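Local atomic coordinates of cellulase (glycosyl hydrolase family 5) (Bacteroides ovatus, PDB entry 3ZMR), a protein that cleaves internal beta-1,4-glucosidic linkages in the backbone of xyloglucan, with retention of anomeric configuration, releasing xyloglucan oligosaccharides. Residues P340-I345 / N351-W356. Numbering follows the deposited sequence.
Sequences PYDFTI and NFKSQW. With GLC (alpha-D-glucopyranose), chain L; EDO (1,2-ethanediol), chain F.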
loop_
_atom_site.group_PDB
_atom_site.type_symbol
_atom_site.label_atom_id
_atom_site.label_comp_id
_atom_site.label_asym_id
_atom_site.label_seq_id
_atom_site.Cartn_x
_atom_site.Cartn_y
_atom_site.Cartn_z
ATOM N N PRO A 340 -12.875 5.580 -15.393
ATOM C CA PRO A 340 -12.216 6.622 -16.145
ATOM C C PRO A 340 -12.278 7.962 -15.411
ATOM O O PRO A 340 -13.351 8.387 -14.915
ATOM C CB PRO A 340 -13.037 6.687 -17.440
ATOM C CG PRO A 340 -14.407 6.243 -17.061
ATOM C CD PRO A 340 -14.280 5.399 -15.800
ATOM N N TYR A 341 -11.118 8.590 -15.311
ATOM C CA TYR A 341 -10.934 9.822 -14.542
ATOM C C TYR A 341 -11.906 10.949 -14.959
ATOM O O TYR A 341 -12.434 11.658 -14.103
ATOM C CB TYR A 341 -9.489 10.302 -14.713
ATOM C CG TYR A 341 -9.208 11.635 -14.095
ATOM C CD1 TYR A 341 -8.961 11.763 -12.740
ATOM C CD2 TYR A 341 -9.168 12.789 -14.885
ATOM C CE1 TYR A 341 -8.694 13.000 -12.174
ATOM C CE2 TYR A 341 -8.885 14.031 -14.331
ATOM C CZ TYR A 341 -8.658 14.129 -12.979
ATOM O OH TYR A 341 -8.403 15.363 -12.422
ATOM N N ASP A 342 -12.164 11.077 -16.256
ATOM C CA ASP A 342 -13.032 12.151 -16.739
ATOM C C ASP A 342 -14.512 11.997 -16.349
ATOM O O ASP A 342 -15.258 12.967 -16.389
ATOM C CB ASP A 342 -12.835 12.467 -18.238
ATOM C CG ASP A 342 -13.184 11.338 -19.151
ATOM O OD1 ASP A 342 -13.545 10.233 -18.690
ATOM O OD2 ASP A 342 -13.130 11.573 -20.378
ATOM N N PHE A 343 -14.891 10.797 -15.943
ATOM C CA PHE A 343 -16.190 10.544 -15.339
ATOM C C PHE A 343 -16.155 10.667 -13.801
ATOM O O PHE A 343 -16.936 11.404 -13.194
ATOM C CB PHE A 343 -16.717 9.157 -15.748
ATOM C CG PHE A 343 -17.971 8.745 -15.025
ATOM C CD1 PHE A 343 -19.187 9.350 -15.284
ATOM C CD2 PHE A 343 -17.925 7.749 -14.064
ATOM C CE1 PHE A 343 -20.315 8.966 -14.601
ATOM C CE2 PHE A 343 -19.057 7.354 -13.378
ATOM C CZ PHE A 343 -20.253 7.968 -13.640
ATOM N N THR A 344 -15.213 9.973 -13.174
ATOM C CA THR A 344 -15.253 9.829 -11.718
ATOM C C THR A 344 -14.936 11.108 -10.946
ATOM O O THR A 344 -15.713 11.498 -10.081
ATOM C CB THR A 344 -14.329 8.727 -11.209
ATOM O OG1 THR A 344 -12.990 9.008 -11.628
ATOM C CG2 THR A 344 -14.804 7.350 -11.704
ATOM N N ILE A 345 -13.775 11.711 -11.202
ATOM C CA ILE A 345 -13.237 12.742 -10.311
ATOM C C ILE A 345 -12.664 13.988 -11.007
ATOM O O ILE A 345 -12.225 14.931 -10.344
ATOM C CB ILE A 345 -12.223 12.159 -9.300
ATOM C CG1 ILE A 345 -11.061 11.512 -10.007
ATOM C CG2 ILE A 345 -12.885 11.156 -8.336
ATOM C CD1 ILE A 345 -9.928 11.188 -9.041
ATOM N N ASN A 351 -13.400 19.235 -18.753
ATOM C CA ASN A 351 -14.251 18.606 -19.752
ATOM C C ASN A 351 -14.751 17.247 -19.300
ATOM O O ASN A 351 -14.439 16.218 -19.908
ATOM C CB ASN A 351 -13.479 18.444 -21.073
ATOM C CG ASN A 351 -14.361 17.947 -22.199
ATOM O OD1 ASN A 351 -15.529 18.340 -22.298
ATOM N ND2 ASN A 351 -13.809 17.093 -23.067
ATOM N N PHE A 352 -15.549 17.240 -18.228
ATOM C CA PHE A 352 -15.960 15.958 -17.621
ATOM C C PHE A 352 -17.011 15.233 -18.463
ATOM O O PHE A 352 -17.698 15.839 -19.309
ATOM C CB PHE A 352 -16.482 16.136 -16.187
ATOM C CG PHE A 352 -17.719 16.990 -16.094
ATOM C CD1 PHE A 352 -18.986 16.429 -16.272
ATOM C CD2 PHE A 352 -17.620 18.344 -15.838
ATOM C CE1 PHE A 352 -20.118 17.223 -16.207
ATOM C CE2 PHE A 352 -18.757 19.139 -15.753
ATOM C CZ PHE A 352 -20.004 18.576 -15.962
ATOM N N LYS A 353 -17.137 13.935 -18.224
ATOM C CA LYS A 353 -18.182 13.121 -18.809
ATOM C C LYS A 353 -19.170 12.796 -17.700
ATOM O O LYS A 353 -18.764 12.347 -16.625
ATOM C CB LYS A 353 -17.615 11.861 -19.419
ATOM C CG LYS A 353 -16.574 12.093 -20.498
ATOM C CD LYS A 353 -17.143 12.807 -21.709
ATOM C CE LYS A 353 -16.122 12.909 -22.833
ATOM N NZ LYS A 353 -16.670 13.749 -23.925
ATOM N N SER A 354 -20.453 13.047 -17.934
ATOM C CA SER A 354 -21.475 12.879 -16.913
ATOM C C SER A 354 -22.077 11.466 -16.870
ATOM O O SER A 354 -22.795 11.131 -15.921
ATOM C CB SER A 354 -22.622 13.908 -17.090
ATOM O OG SER A 354 -23.244 13.711 -18.345
ATOM N N GLN A 355 -21.844 10.680 -17.936
ATOM C CA GLN A 355 -22.478 9.385 -18.113
ATOM C C GLN A 355 -21.426 8.280 -18.174
ATOM O O GLN A 355 -20.240 8.533 -18.420
ATOM C CB GLN A 355 -23.293 9.344 -19.402
ATOM C CG GLN A 355 -24.445 10.341 -19.348
ATOM C CD GLN A 355 -25.184 10.482 -20.668
ATOM O OE1 GLN A 355 -24.830 9.869 -21.681
ATOM N NE2 GLN A 355 -26.205 11.314 -20.666
ATOM N N TRP A 356 -21.901 7.066 -17.942
ATOM C CA TRP A 356 -21.042 5.871 -17.915
ATOM C C TRP A 356 -21.854 4.621 -18.247
ATOM O O TRP A 356 -22.980 4.466 -17.782
ATOM C CB TRP A 356 -20.405 5.705 -16.500
ATOM C CG TRP A 356 -19.562 4.461 -16.468
ATOM C CD1 TRP A 356 -18.225 4.359 -16.838
ATOM C CD2 TRP A 356 -19.994 3.112 -16.185
ATOM N NE1 TRP A 356 -17.815 3.048 -16.787
ATOM C CE2 TRP A 356 -18.867 2.257 -16.388
ATOM C CE3 TRP A 356 -21.216 2.537 -15.779
ATOM C CZ2 TRP A 356 -18.955 0.858 -16.251
ATOM C CZ3 TRP A 356 -21.284 1.160 -15.621
ATOM C CH2 TRP A 356 -20.143 0.333 -15.831
HETATM C C1 GLC L . -6.960 9.707 -3.960
HETATM C C2 GLC L . -6.467 10.412 -2.702
HETATM C C3 GLC L . -7.578 11.221 -2.031
HETATM C C4 GLC L . -8.170 12.148 -3.098
HETATM C C5 GLC L . -8.504 11.365 -4.376
HETATM C C6 GLC L . -9.120 12.212 -5.485
HETATM O O2 GLC L . -5.902 9.454 -1.845
HETATM O O3 GLC L . -7.103 11.910 -0.852
HETATM O O4 GLC L . -9.339 12.679 -2.538
HETATM O O5 GLC L . -7.357 10.705 -4.863
HETATM O O6 GLC L . -10.523 12.159 -5.309
HETATM C C1 EDO F . -23.823 17.148 -18.559
HETATM O O1 EDO F . -23.262 16.280 -19.559
HETATM C C2 EDO F . -24.622 18.274 -19.221
HETATM O O2 EDO F . -23.711 19.085 -19.966
HETATM O O HOH W 1 -12.922 14.209 -21.221
HETATM O O HOH W 2 -19.707 12.456 -14.034
#
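Phe343 turns one face of its ring to Trp356, whose CB lies 3.7 Å from the ring centroid in a CH-pi contact centred over that face. The ring gets there because CG of Phe343 stands anti to the backbone N (chi1 173°), carrying it off the short helix 341-344 into the bend of 351-356. The indole itself meets the phenyl obliquely, with planes at 36°, while its five-membered ring also lies against Pro340, CD to CD1 of Trp356 at 4.2 Å. At the ring edge sit two carbonyls: Phe343 CD1 is 3.3 Å from Lys353 O, and CE1 approaches Ser354 O. An aromatic suits this place, since its face accepts a methylene and its weakly positive edge meets carbonyl oxygens. With an alanine in its place, Trp356 CB is likely to lose the ring face it rests on, and a gap would open toward Tyr419 of helix 406-429.

The backbones are joined by one nearly straight hydrogen bond, Lys353 N to Asp342 O (2.8 Å), which reaches the oxygen from above the carbonyl plane. The Asp342 carboxylate passes obliquely across the aliphatic part of Lys353, OD2 3.5 Å from its CG. An aspartate serves two partners here, OD1 bonding Ser366 and OD2 a water shared with Asn351 O. A lysine is long enough to pack its methylenes here while NZ makes a long, weak ion pair with Asp364.

Thus this helical turn is joined to the following loop by aromatic packing, one direct backbone bond and bridging water rather than by a salt bridge.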